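Local coordinates for protein glutaryl-CoA dehydrogenase (Mycobacterium smegmatis, PDB 3SF6) that belongs to the acyl-CoA dehydrogenase family of flavoproteins and holds a dihydroflavine-adenine dinucleotide between a helical framework and a middle beta domain, at residues His143-Phe148 and Val187-Val192; Gly203-Thr208 and Ala243-Ala248; Trp181-Ser186 and Arg225-Ser230. All blocks are in the same frame, centred on the assembly; numbering follows the deposited sequence.

Interaction 1: residues His143-Phe148 and Val187-Val192. With FDA (dihydroflavine-adenine dinucleotide), chain B.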
loop_
_atom_site.group_PDB
_atom_site.type_symbol
_atom_site.label_atom_id
_atom_site.label_comp_id
_atom_site.label_asym_id
_atom_site.label_seq_id
_atom_site.Cartn_x
_atom_site.Cartn_y
_atom_site.Cartn_z
ATOM N N HIS A 143 -34.282 21.265 -20.986
ATOM C CA HIS A 143 -35.610 21.658 -20.537
ATOM C C HIS A 143 -36.410 20.547 -19.895
ATOM O O HIS A 143 -37.303 20.850 -19.118
ATOM C CB HIS A 143 -36.366 22.331 -21.652
ATOM C CG HIS A 143 -35.853 23.698 -21.909
ATOM N ND1 HIS A 143 -34.772 23.935 -22.726
ATOM C CD2 HIS A 143 -36.177 24.889 -21.342
ATOM C CE1 HIS A 143 -34.510 25.228 -22.724
ATOM N NE2 HIS A 143 -35.345 25.827 -21.889
ATOM N N ARG A 144 -36.043 19.276 -20.142
ATOM C CA ARG A 144 -36.610 18.139 -19.422
ATOM C C ARG A 144 -35.438 17.326 -18.866
ATOM O O ARG A 144 -34.448 17.065 -19.570
ATOM C CB ARG A 144 -37.479 17.288 -20.337
ATOM C CG ARG A 144 -38.734 17.992 -20.846
ATOM C CD ARG A 144 -39.735 18.269 -19.755
ATOM N NE ARG A 144 -40.920 18.960 -20.270
ATOM C CZ ARG A 144 -41.140 20.267 -20.122
ATOM N NH1 ARG A 144 -40.244 21.054 -19.516
ATOM N NH2 ARG A 144 -42.263 20.818 -20.606
ATOM N N ILE A 145 -35.530 17.002 -17.585
ATOM C CA ILE A 145 -34.473 16.295 -16.873
ATOM C C ILE A 145 -34.867 14.827 -16.709
ATOM O O ILE A 145 -36.022 14.515 -16.381
ATOM C CB ILE A 145 -34.176 16.935 -15.521
ATOM C CG1 ILE A 145 -33.595 18.326 -15.716
ATOM C CG2 ILE A 145 -33.235 16.028 -14.698
ATOM C CD1 ILE A 145 -33.362 19.094 -14.382
ATOM N N GLY A 146 -33.921 13.940 -16.972
ATOM C CA GLY A 146 -34.110 12.512 -16.757
ATOM C C GLY A 146 -33.380 11.951 -15.544
ATOM O O GLY A 146 -32.440 12.549 -14.998
ATOM N N CYS A 147 -33.802 10.761 -15.149
ATOM C CA CYS A 147 -33.084 9.959 -14.162
ATOM C C CYS A 147 -33.200 8.503 -14.574
ATOM O O CYS A 147 -33.978 8.168 -15.488
ATOM C CB CYS A 147 -33.613 10.192 -12.744
ATOM S SG CYS A 147 -35.302 9.629 -12.435
ATOM N N PHE A 148 -32.409 7.662 -13.925
ATOM C CA PHE A 148 -32.196 6.267 -14.335
ATOM C C PHE A 148 -32.397 5.438 -13.077
ATOM O O PHE A 148 -31.555 5.466 -12.179
ATOM C CB PHE A 148 -30.773 6.135 -14.898
ATOM C CG PHE A 148 -30.405 4.776 -15.449
ATOM C CD1 PHE A 148 -30.577 4.498 -16.803
ATOM C CD2 PHE A 148 -29.765 3.837 -14.657
ATOM C CE1 PHE A 148 -30.158 3.288 -17.346
ATOM C CE2 PHE A 148 -29.331 2.608 -15.207
ATOM C CZ PHE A 148 -29.532 2.355 -16.539
ATOM N N VAL A 187 -35.869 16.158 -9.212
ATOM C CA VAL A 187 -36.018 17.229 -10.185
ATOM C C VAL A 187 -36.315 16.672 -11.601
ATOM O O VAL A 187 -36.405 17.464 -12.552
ATOM C CB VAL A 187 -34.814 18.172 -10.255
ATOM C CG1 VAL A 187 -34.613 18.931 -8.895
ATOM C CG2 VAL A 187 -33.543 17.461 -10.639
ATOM N N ALA A 188 -36.525 15.358 -11.722
ATOM C CA ALA A 188 -36.689 14.728 -13.032
ATOM C C ALA A 188 -38.109 14.888 -13.543
ATOM O O ALA A 188 -39.083 14.735 -12.777
ATOM C CB ALA A 188 -36.344 13.241 -12.971
ATOM N N ASP A 189 -38.219 15.174 -14.840
ATOM C CA ASP A 189 -39.494 15.078 -15.586
ATOM C C ASP A 189 -39.854 13.660 -16.067
ATOM O O ASP A 189 -41.027 13.315 -16.267
ATOM C CB ASP A 189 -39.392 16.004 -16.799
ATOM C CG ASP A 189 -39.142 17.438 -16.389
ATOM O OD1 ASP A 189 -40.092 18.076 -15.867
ATOM O OD2 ASP A 189 -37.980 17.936 -16.526
ATOM N N VAL A 190 -38.822 12.864 -16.289
ATOM C CA VAL A 190 -38.929 11.511 -16.794
ATOM C C VAL A 190 -37.940 10.599 -16.099
ATOM O O VAL A 190 -36.794 10.986 -15.817
ATOM C CB VAL A 190 -38.778 11.478 -18.335
ATOM C CG1 VAL A 190 -37.373 11.847 -18.785
ATOM C CG2 VAL A 190 -39.194 10.130 -18.909
ATOM N N ALA A 191 -38.398 9.392 -15.797
ATOM C CA ALA A 191 -37.571 8.376 -15.147
ATOM C C ALA A 191 -37.500 7.139 -16.027
ATOM O O ALA A 191 -38.538 6.645 -16.443
ATOM C CB ALA A 191 -38.130 8.024 -13.712
ATOM N N VAL A 192 -36.289 6.663 -16.352
ATOM C CA VAL A 192 -36.156 5.396 -17.055
ATOM C C VAL A 192 -36.043 4.344 -15.971
ATOM O O VAL A 192 -35.057 4.315 -15.239
ATOM C CB VAL A 192 -34.951 5.371 -18.009
ATOM C CG1 VAL A 192 -34.762 3.964 -18.578
ATOM C CG2 VAL A 192 -35.124 6.424 -19.162
HETATM P PA FDA B . -24.139 -3.338 -2.106
HETATM O O1A FDA B . -24.317 -3.987 -3.411
HETATM O O2A FDA B . -25.026 -3.647 -0.972
HETATM O O5B FDA B . -22.618 -3.699 -1.723
HETATM C C5B FDA B . -22.130 -3.425 -0.392
HETATM C C4B FDA B . -20.643 -3.754 -0.318
HETATM O O4B FDA B . -20.523 -5.184 -0.530
HETATM C C3B FDA B . -19.800 -3.098 -1.392
HETATM O O3B FDA B . -18.477 -2.838 -0.871
HETATM C C2B FDA B . -19.750 -4.177 -2.466
HETATM O O2B FDA B . -18.648 -3.972 -3.370
HETATM C C1B FDA B . -19.680 -5.472 -1.647
HETATM N N9A FDA B . -20.196 -6.621 -2.404
HETATM C C8A FDA B . -21.465 -6.770 -2.891
HETATM N N7A FDA B . -21.554 -7.921 -3.573
HETATM C C5A FDA B . -20.313 -8.503 -3.530
HETATM C C6A FDA B . -19.765 -9.670 -4.050
HETATM N N6A FDA B . -20.499 -10.546 -4.778
HETATM N N1A FDA B . -18.463 -9.930 -3.785
HETATM C C2A FDA B . -17.706 -9.079 -3.090
HETATM N N3A FDA B . -18.183 -7.958 -2.587
HETATM C C4A FDA B . -19.480 -7.652 -2.804
HETATM N N1 FDA B . -28.136 3.962 -8.855
HETATM C C2 FDA B . -29.034 4.166 -9.858
HETATM O O2 FDA B . -29.727 3.202 -10.264
HETATM N N3 FDA B . -29.146 5.390 -10.416
HETATM C C4 FDA B . -28.451 6.461 -10.008
HETATM O O4 FDA B . -28.627 7.605 -10.508
HETATM C C4X FDA B . -27.499 6.264 -8.985
HETATM N N5 FDA B . -26.798 7.303 -8.480
HETATM C C5X FDA B . -26.159 7.179 -7.262
HETATM C C6 FDA B . -25.716 8.297 -6.566
HETATM C C7 FDA B . -25.046 8.202 -5.362
HETATM C C7M FDA B . -24.655 9.465 -4.587
HETATM C C8 FDA B . -24.785 6.933 -4.860
HETATM C C8M FDA B . -24.029 6.835 -3.529
HETATM C C9 FDA B . -25.217 5.805 -5.522
HETATM C C9A FDA B . -25.915 5.919 -6.743
HETATM N N10 FDA B . -26.432 4.795 -7.395
HETATM C C10 FDA B . -27.384 5.000 -8.417
HETATM C "C1'" FDA B . -26.493 3.505 -6.695
HETATM C "C2'" FDA B . -25.166 2.763 -6.911
HETATM O "O2'" FDA B . -25.109 2.191 -8.235
HETATM C "C3'" FDA B . -25.059 1.659 -5.871
HETATM O "O3'" FDA B . -24.757 2.283 -4.624
HETATM C "C4'" FDA B . -23.954 0.648 -6.184
HETATM O "O4'" FDA B . -24.332 -0.190 -7.295
HETATM C "C5'" FDA B . -23.606 -0.234 -4.983
HETATM O "O5'" FDA B . -24.798 -0.871 -4.509
HETATM P P FDA B . -25.120 -0.803 -2.949
HETATM O O1P FDA B . -24.858 0.560 -2.463
HETATM O O2P FDA B . -26.464 -1.387 -2.742
HETATM O O3P FDA B . -24.008 -1.740 -2.256
#
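Asp189 lies across the aliphatic part of Arg144 at about a right angle, its CG 3.5 Å from Arg144 CD, so the carboxylate meets methylene carbon before guanidinium. The nearest charged atoms, Arg144 NE and Asp189 OD1, stay 4.6 Å apart with the oxygen well out of the guanidinium plane, an attraction without a hydrogen bond; Arg144 bends at chi2 and sends NH1 back to His143 O. What Asp189 does grip is backbone: OD2, through its anti lone pair, takes the N-H of Ile145 at 2.8 Å and 166°. In return Ile145 O receives both Asp189 N and Val190 N, the second of them 3.3 Å away. Beyond these bonds the strands run parallel, with Cys147 N bonded to Val190 O and Val192 N to Cys147 O at 2.9 Å. Cys147 takes chi1 66°, placing SG between its own backbone N and carbonyl carbon, where it rests 3.5 Å from Ala191 CB and also touches Ala188 CB; small alanines suit a neighbour this close. Ile145 CD1 touches Val187 CG2, the two branches crossing obliquely. Phe148, Val190 and Val192 point to the other face, packed by helices 129-140 and 106-126, and at Gly146 the lack of a side chain leaves Val190 CG1 beside its CA. Strand 146-149, an outer strand of the three-stranded mixed sheet, brings the carbonyl of Phe148 to FDA, whose N3 donates to it at 3.0 Å. The bonds around Asp189 and Ile145 thus pin the start of the parallel pair, and main-chain bonds carry it on to FDA.

Interaction 2: residues Gly203-Thr208 and Ala243-Ala248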
loop_
_atom_site.group_PDB
_atom_site.type_symbol
_atom_site.label_atom_id
_atom_site.label_comp_id
_atom_site.label_asym_id
_atom_site.label_seq_id
_atom_site.Cartn_x
_atom_site.Cartn_y
_atom_site.Cartn_z
ATOM N N GLY A 203 -37.590 -2.170 -19.351
ATOM C CA GLY A 203 -37.430 -0.754 -19.002
ATOM C C GLY A 203 -38.609 0.071 -19.508
ATOM O O GLY A 203 -39.201 -0.257 -20.540
ATOM N N PHE A 204 -38.952 1.094 -18.739
ATOM C CA PHE A 204 -40.094 1.945 -18.974
ATOM C C PHE A 204 -39.713 3.409 -18.900
ATOM O O PHE A 204 -38.901 3.820 -18.068
ATOM C CB PHE A 204 -41.205 1.648 -17.946
ATOM C CG PHE A 204 -41.688 0.234 -18.012
ATOM C CD1 PHE A 204 -41.017 -0.771 -17.337
ATOM C CD2 PHE A 204 -42.790 -0.109 -18.807
ATOM C CE1 PHE A 204 -41.450 -2.090 -17.443
ATOM C CE2 PHE A 204 -43.195 -1.439 -18.930
ATOM C CZ PHE A 204 -42.533 -2.407 -18.235
ATOM N N VAL A 205 -40.309 4.179 -19.801
ATOM C CA VAL A 205 -40.222 5.614 -19.817
ATOM C C VAL A 205 -41.386 6.133 -18.959
ATOM O O VAL A 205 -42.565 6.004 -19.333
ATOM C CB VAL A 205 -40.304 6.147 -21.282
ATOM C CG1 VAL A 205 -40.297 7.707 -21.278
ATOM C CG2 VAL A 205 -39.158 5.528 -22.154
ATOM N N VAL A 206 -41.062 6.640 -17.772
ATOM C CA VAL A 206 -42.090 6.958 -16.759
ATOM C C VAL A 206 -42.122 8.467 -16.543
ATOM O O VAL A 206 -41.220 9.014 -15.884
ATOM C CB VAL A 206 -41.824 6.271 -15.412
ATOM C CG1 VAL A 206 -43.048 6.465 -14.459
ATOM C CG2 VAL A 206 -41.517 4.757 -15.614
ATOM N N PRO A 207 -43.140 9.149 -17.088
ATOM C CA PRO A 207 -43.285 10.550 -16.689
ATOM C C PRO A 207 -43.470 10.647 -15.184
ATOM O O PRO A 207 -44.266 9.906 -14.581
ATOM C CB PRO A 207 -44.507 11.009 -17.464
ATOM C CG PRO A 207 -44.666 9.978 -18.563
ATOM C CD PRO A 207 -44.241 8.712 -17.967
ATOM N N THR A 208 -42.743 11.566 -14.550
ATOM C CA THR A 208 -42.759 11.624 -13.110
ATOM C C THR A 208 -44.035 12.235 -12.535
ATOM O O THR A 208 -44.260 12.131 -11.318
ATOM C CB THR A 208 -41.536 12.325 -12.552
ATOM O OG1 THR A 208 -41.519 13.694 -13.024
ATOM C CG2 THR A 208 -40.244 11.571 -12.953
ATOM N N ALA A 243 -45.235 2.883 -23.194
ATOM C CA ALA A 243 -44.203 3.385 -22.247
ATOM C C ALA A 243 -43.025 2.434 -22.132
ATOM O O ALA A 243 -41.948 2.817 -21.649
ATOM C CB ALA A 243 -44.829 3.623 -20.811
ATOM N N ARG A 244 -43.216 1.194 -22.570
ATOM C CA ARG A 244 -42.136 0.200 -22.506
ATOM C C ARG A 244 -41.091 0.530 -23.554
ATOM O O ARG A 244 -41.430 0.911 -24.661
ATOM C CB ARG A 244 -42.717 -1.211 -22.727
ATOM C CG ARG A 244 -41.693 -2.333 -22.740
ATOM C CD ARG A 244 -42.375 -3.710 -22.993
ATOM N NE ARG A 244 -43.320 -3.681 -24.110
ATOM C CZ ARG A 244 -43.028 -3.977 -25.380
ATOM N NH1 ARG A 244 -41.811 -4.364 -25.735
ATOM N NH2 ARG A 244 -43.974 -3.893 -26.307
ATOM N N LEU A 245 -39.816 0.383 -23.200
ATOM C CA LEU A 245 -38.726 0.502 -24.180
ATOM C C LEU A 245 -38.707 -0.767 -25.020
ATOM O O LEU A 245 -38.364 -1.834 -24.517
ATOM C CB LEU A 245 -37.391 0.668 -23.440
ATOM C CG LEU A 245 -37.150 1.985 -22.717
ATOM C CD1 LEU A 245 -35.863 1.792 -21.832
ATOM C CD2 LEU A 245 -36.926 3.144 -23.703
ATOM N N PRO A 246 -39.087 -0.672 -26.314
ATOM C CA PRO A 246 -39.232 -1.912 -27.061
ATOM C C PRO A 246 -37.950 -2.705 -27.263
ATOM O O PRO A 246 -37.995 -3.916 -27.436
ATOM C CB PRO A 246 -39.807 -1.440 -28.423
ATOM C CG PRO A 246 -39.404 -0.001 -28.527
ATOM C CD PRO A 246 -39.448 0.514 -27.123
ATOM N N GLY A 247 -36.808 -2.031 -27.289
ATOM C CA GLY A 247 -35.561 -2.697 -27.619
ATOM C C GLY A 247 -34.868 -3.341 -26.427
ATOM O O GLY A 247 -33.921 -4.118 -26.622
ATOM N N ALA A 248 -35.407 -3.108 -25.225
ATOM C CA ALA A 248 -34.808 -3.625 -23.990
ATOM C C ALA A 248 -35.487 -4.916 -23.587
ATOM O O ALA A 248 -36.661 -4.915 -23.225
ATOM C CB ALA A 248 -34.870 -2.569 -22.867
HETATM O O HOH W 1 -38.267 -3.085 -22.053
#
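Leu245 leans over the backbone of Gly203 and ends on Val205. Its CB lies 3.5 Å from Gly203 O, CG keeps close to the same carbonyl, and the two methyls then part: CD1 lies 4.0 Å from Gly203 C, while CD2 reaches 3.6 Å to Val205 CG2. With CG anti to the carbonyl carbon and beside the backbone N (chi1 -70°), CG stays near Gly203 O, the acceptor of that same N, and Gly203, having no side chain, lets CD1 settle there. The side chains of Leu245 and Val205 meet at about a right angle; beyond them Trp135 packs on Val205 and Trp194 on Leu245, while Gln131 touches both and bonds Arg244 O through NE2.

Two nearly straight backbone bonds frame this packing. Leu245 N donates to Gly203 O at 2.8 Å and 177°, and Val205 N donates to Ala243 O at 173°, so the loop 243-248 borders strand 200-207 for a single bridge at Phe204 and Arg244. The Phe204 ring comes obliquely upon Arg244, CE2 3.8 Å from Arg244 CB; only the start of the arginine chain is used, because it bends at chi3 and takes NE off to a salt bridge with Asp241. Ala243 is small enough to set its CB against Val205 O.

Leu245 to Ala248 form a type I turn, with Pro246 and Gly247 at its corners, and a water accepts from Gly203 N at 2.9 Å and lies within hydrogen-bonding distance of Leu245 O and Ala248 O. This loop leads toward helix 252-286. Its backbone is therefore tied to the edge strand by main-chain bonds and one water, while leucine and valine exclude solvent and the arginine charge is settled elsewhere.

Interaction 3: residues Trp181-Ser186 and Arg225-Ser230; sequences WITNGS and RASVTS. With FDA (dihydroflavine-adenine dinucleotide), chain B; SO4 (sulfate ion), chain Q.
Ser186 OG and Ser230 OG meet at 2.7 Å, either able to be the donor, and Ser186 OG is also bonded to Thr217; serine is short enough for two hydroxyls to meet directly here. Ile182 N gives a bond of 170° to Ser230 O, on a lone pair in the carbonyl plane. Ile182 O accepts twice, from Ser230 N and from Gly185 N, which approach opposite faces of its plane. Val228 O takes Asn184 N at 2.8 Å. Trp181 and Ile182 lie opposite the single residue Ser230 in a G1 beta bulge, which shares Ile182 with a type II turn ending at Gly185; the chain turns a corner at Trp181. Thr183 serves FDA twice: its N donates to FDA O4 at 2.9 Å, and FDA N5 donates to its OG1, which chi1 -63° sets anti to the carbonyl carbon. One water joins Thr183 OG1, Ser227 OG and Thr229 OG1, the last also bonded to Lys221. Another bridges Asn184 OD1 and Val228 N. Ile182 CD1 lies 3.4 Å from FDA C2. Arg225 bonds the carbonyls of Tyr57, Glu58 and Lys221, and its NH1 and NH2 also reach O4 of a sulfate, probably from the crystallisation liquor.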
loop_
_atom_site.group_PDB
_atom_site.type_symbol
_atom_site.label_atom_id
_atom_site.label_comp_id
_atom_site.label_asym_id
_atom_site.label_seq_id
_atom_site.Cartn_x
_atom_site.Cartn_y
_atom_site.Cartn_z
ATOM N N TRP A 181 -31.208 5.877 -4.214
ATOM C CA TRP A 181 -29.947 6.502 -4.621
ATOM C C TRP A 181 -29.977 7.004 -6.061
ATOM O O TRP A 181 -28.983 6.898 -6.768
ATOM C CB TRP A 181 -28.733 5.571 -4.387
ATOM C CG TRP A 181 -28.679 4.945 -3.031
ATOM C CD1 TRP A 181 -28.897 3.618 -2.712
ATOM C CD2 TRP A 181 -28.446 5.613 -1.790
ATOM N NE1 TRP A 181 -28.839 3.451 -1.368
ATOM C CE2 TRP A 181 -28.544 4.642 -0.769
ATOM C CE3 TRP A 181 -28.105 6.934 -1.448
ATOM C CZ2 TRP A 181 -28.354 4.953 0.580
ATOM C CZ3 TRP A 181 -27.917 7.239 -0.116
ATOM C CH2 TRP A 181 -28.030 6.242 0.885
ATOM N N ILE A 182 -31.104 7.582 -6.474
ATOM C CA ILE A 182 -31.329 7.914 -7.880
ATOM C C ILE A 182 -31.000 9.378 -8.109
ATOM O O ILE A 182 -31.698 10.300 -7.669
ATOM C CB ILE A 182 -32.753 7.571 -8.322
ATOM C CG1 ILE A 182 -33.113 6.083 -8.023
ATOM C CG2 ILE A 182 -32.911 7.871 -9.842
ATOM C CD1 ILE A 182 -32.068 5.019 -8.543
ATOM N N THR A 183 -29.912 9.596 -8.854
ATOM C CA THR A 183 -29.434 10.939 -9.156
ATOM C C THR A 183 -30.477 11.681 -10.037
ATOM O O THR A 183 -31.043 11.119 -11.004
ATOM C CB THR A 183 -28.059 10.847 -9.840
ATOM O OG1 THR A 183 -27.120 10.243 -8.923
ATOM C CG2 THR A 183 -27.536 12.248 -10.282
ATOM N N ASN A 184 -30.679 12.950 -9.720
ATOM C CA ASN A 184 -31.673 13.797 -10.369
ATOM C C ASN A 184 -33.130 13.413 -10.072
ATOM O O ASN A 184 -34.045 14.039 -10.602
ATOM C CB ASN A 184 -31.544 13.858 -11.901
ATOM C CG ASN A 184 -30.203 14.361 -12.424
ATOM O OD1 ASN A 184 -29.403 14.924 -11.719
ATOM N ND2 ASN A 184 -29.972 14.134 -13.735
ATOM N N GLY A 185 -33.390 12.410 -9.228
ATOM C CA GLY A 185 -34.755 11.899 -9.140
ATOM C C GLY A 185 -35.816 12.928 -8.787
ATOM O O GLY A 185 -36.871 12.957 -9.423
ATOM N N SER A 186 -35.534 13.793 -7.813
ATOM C CA SER A 186 -36.515 14.779 -7.316
ATOM C C SER A 186 -36.770 15.955 -8.245
ATOM O O SER A 186 -37.773 16.664 -8.068
ATOM C CB SER A 186 -36.075 15.350 -5.976
ATOM O OG SER A 186 -36.035 14.324 -5.019
ATOM N N ARG A 225 -22.862 16.385 -2.398
ATOM C CA ARG A 225 -23.881 17.299 -1.875
ATOM C C ARG A 225 -24.351 18.292 -2.943
ATOM O O ARG A 225 -25.490 18.801 -2.824
ATOM C CB ARG A 225 -23.384 18.039 -0.631
ATOM C CG ARG A 225 -23.218 17.167 0.580
ATOM C CD ARG A 225 -22.699 17.950 1.777
ATOM N NE ARG A 225 -23.552 19.073 2.133
ATOM C CZ ARG A 225 -24.671 19.002 2.850
ATOM N NH1 ARG A 225 -25.122 17.832 3.322
ATOM N NH2 ARG A 225 -25.377 20.122 3.103
ATOM N N ALA A 226 -23.573 18.501 -4.013
ATOM C CA ALA A 226 -24.027 19.364 -5.108
ATOM C C ALA A 226 -24.691 18.566 -6.221
ATOM O O ALA A 226 -24.500 18.829 -7.387
ATOM C CB ALA A 226 -22.906 20.284 -5.635
ATOM N N SER A 227 -25.504 17.601 -5.815
ATOM C CA SER A 227 -26.266 16.744 -6.732
ATOM C C SER A 227 -27.553 16.433 -5.995
ATOM O O SER A 227 -27.585 16.470 -4.766
ATOM C CB SER A 227 -25.489 15.451 -7.034
ATOM O OG SER A 227 -26.152 14.599 -7.963
ATOM N N VAL A 228 -28.602 16.123 -6.725
ATOM C CA VAL A 228 -29.850 15.700 -6.142
ATOM C C VAL A 228 -29.855 14.181 -6.170
ATOM O O VAL A 228 -29.611 13.627 -7.220
ATOM C CB VAL A 228 -31.011 16.202 -7.004
ATOM C CG1 VAL A 228 -32.393 15.574 -6.574
ATOM C CG2 VAL A 228 -31.085 17.719 -6.965
ATOM N N THR A 229 -30.098 13.528 -5.035
ATOM C CA THR A 229 -30.123 12.063 -4.964
ATOM C C THR A 229 -31.417 11.698 -4.268
ATOM O O THR A 229 -31.725 12.283 -3.213
ATOM C CB THR A 229 -28.957 11.510 -4.134
ATOM O OG1 THR A 229 -27.723 12.159 -4.482
ATOM C CG2 THR A 229 -28.803 10.002 -4.392
ATOM N N SER A 230 -32.176 10.728 -4.810
ATOM C CA SER A 230 -33.557 10.517 -4.391
ATOM C C SER A 230 -33.959 9.066 -4.225
ATOM O O SER A 230 -33.355 8.157 -4.792
ATOM C CB SER A 230 -34.489 11.122 -5.436
ATOM O OG SER A 230 -34.159 12.478 -5.642
HETATM P PA FDA B . -24.139 -3.338 -2.106
HETATM O O1A FDA B . -24.317 -3.987 -3.411
HETATM O O2A FDA B . -25.026 -3.647 -0.972
HETATM O O5B FDA B . -22.618 -3.699 -1.723
HETATM C C5B FDA B . -22.130 -3.425 -0.392
HETATM C C4B FDA B . -20.643 -3.754 -0.318
HETATM O O4B FDA B . -20.523 -5.184 -0.530
HETATM C C3B FDA B . -19.800 -3.098 -1.392
HETATM O O3B FDA B . -18.477 -2.838 -0.871
HETATM C C2B FDA B . -19.750 -4.177 -2.466
HETATM O O2B FDA B . -18.648 -3.972 -3.370
HETATM C C1B FDA B . -19.680 -5.472 -1.647
HETATM N N9A FDA B . -20.196 -6.621 -2.404
HETATM C C8A FDA B . -21.465 -6.770 -2.891
HETATM N N7A FDA B . -21.554 -7.921 -3.573
HETATM C C5A FDA B . -20.313 -8.503 -3.530
HETATM C C6A FDA B . -19.765 -9.670 -4.050
HETATM N N6A FDA B . -20.499 -10.546 -4.778
HETATM N N1A FDA B . -18.463 -9.930 -3.785
HETATM C C2A FDA B . -17.706 -9.079 -3.090
HETATM N N3A FDA B . -18.183 -7.958 -2.587
HETATM C C4A FDA B . -19.480 -7.652 -2.804
HETATM N N1 FDA B . -28.136 3.962 -8.855
HETATM C C2 FDA B . -29.034 4.166 -9.858
HETATM O O2 FDA B . -29.727 3.202 -10.264
HETATM N N3 FDA B . -29.146 5.390 -10.416
HETATM C C4 FDA B . -28.451 6.461 -10.008
HETATM O O4 FDA B . -28.627 7.605 -10.508
HETATM C C4X FDA B . -27.499 6.264 -8.985
HETATM N N5 FDA B . -26.798 7.303 -8.480
HETATM C C5X FDA B . -26.159 7.179 -7.262
HETATM C C6 FDA B . -25.716 8.297 -6.566
HETATM C C7 FDA B . -25.046 8.202 -5.362
HETATM C C7M FDA B . -24.655 9.465 -4.587
HETATM C C8 FDA B . -24.785 6.933 -4.860
HETATM C C8M FDA B . -24.029 6.835 -3.529
HETATM C C9 FDA B . -25.217 5.805 -5.522
HETATM C C9A FDA B . -25.915 5.919 -6.743
HETATM N N10 FDA B . -26.432 4.795 -7.395
HETATM C C10 FDA B . -27.384 5.000 -8.417
HETATM C "C1'" FDA B . -26.493 3.505 -6.695
HETATM C "C2'" FDA B . -25.166 2.763 -6.911
HETATM O "O2'" FDA B . -25.109 2.191 -8.235
HETATM C "C3'" FDA B . -25.059 1.659 -5.871
HETATM O "O3'" FDA B . -24.757 2.283 -4.624
HETATM C "C4'" FDA B . -23.954 0.648 -6.184
HETATM O "O4'" FDA B . -24.332 -0.190 -7.295
HETATM C "C5'" FDA B . -23.606 -0.234 -4.983
HETATM O "O5'" FDA B . -24.798 -0.871 -4.509
HETATM P P FDA B . -25.120 -0.803 -2.949
HETATM O O1P FDA B . -24.858 0.560 -2.463
HETATM O O2P FDA B . -26.464 -1.387 -2.742
HETATM O O3P FDA B . -24.008 -1.740 -2.256
HETATM S S SO4 Q . -28.735 18.294 4.383
HETATM O O1 SO4 Q . -28.571 17.705 3.064
HETATM O O2 SO4 Q . -29.187 17.288 5.362
HETATM O O3 SO4 Q . -29.726 19.359 4.265
HETATM O O4 SO4 Q . -27.479 18.851 4.830
HETATM O O HOH W 2 -26.544 11.994 -6.891
HETATM O O HOH W 3 -28.086 16.280 -9.577
#

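All three contacts are largely buried, but they differ in what they hold. Interactions 1 and 2 share a sheet: strand 190-197 is flanked by 146-149 and 200-207, and the two contacts touch where Ala191 N meets Val206 O and Val190 packs on Val205. Interaction 3 belongs to the other, antiparallel sheet and reaches interaction 1 through Asn184 ND2 and Gly146 O; separately, Phe148 and Thr183 each bond FDA. Interaction 2 lies farthest from the chain's centre, about 22 Å from it to the centre of the contact, and is mainly apolar with backbone bonds; interaction 3, at about 12 Å, is rich in hydroxyls and bound water; interaction 1 adds a carboxylate at its more exposed end.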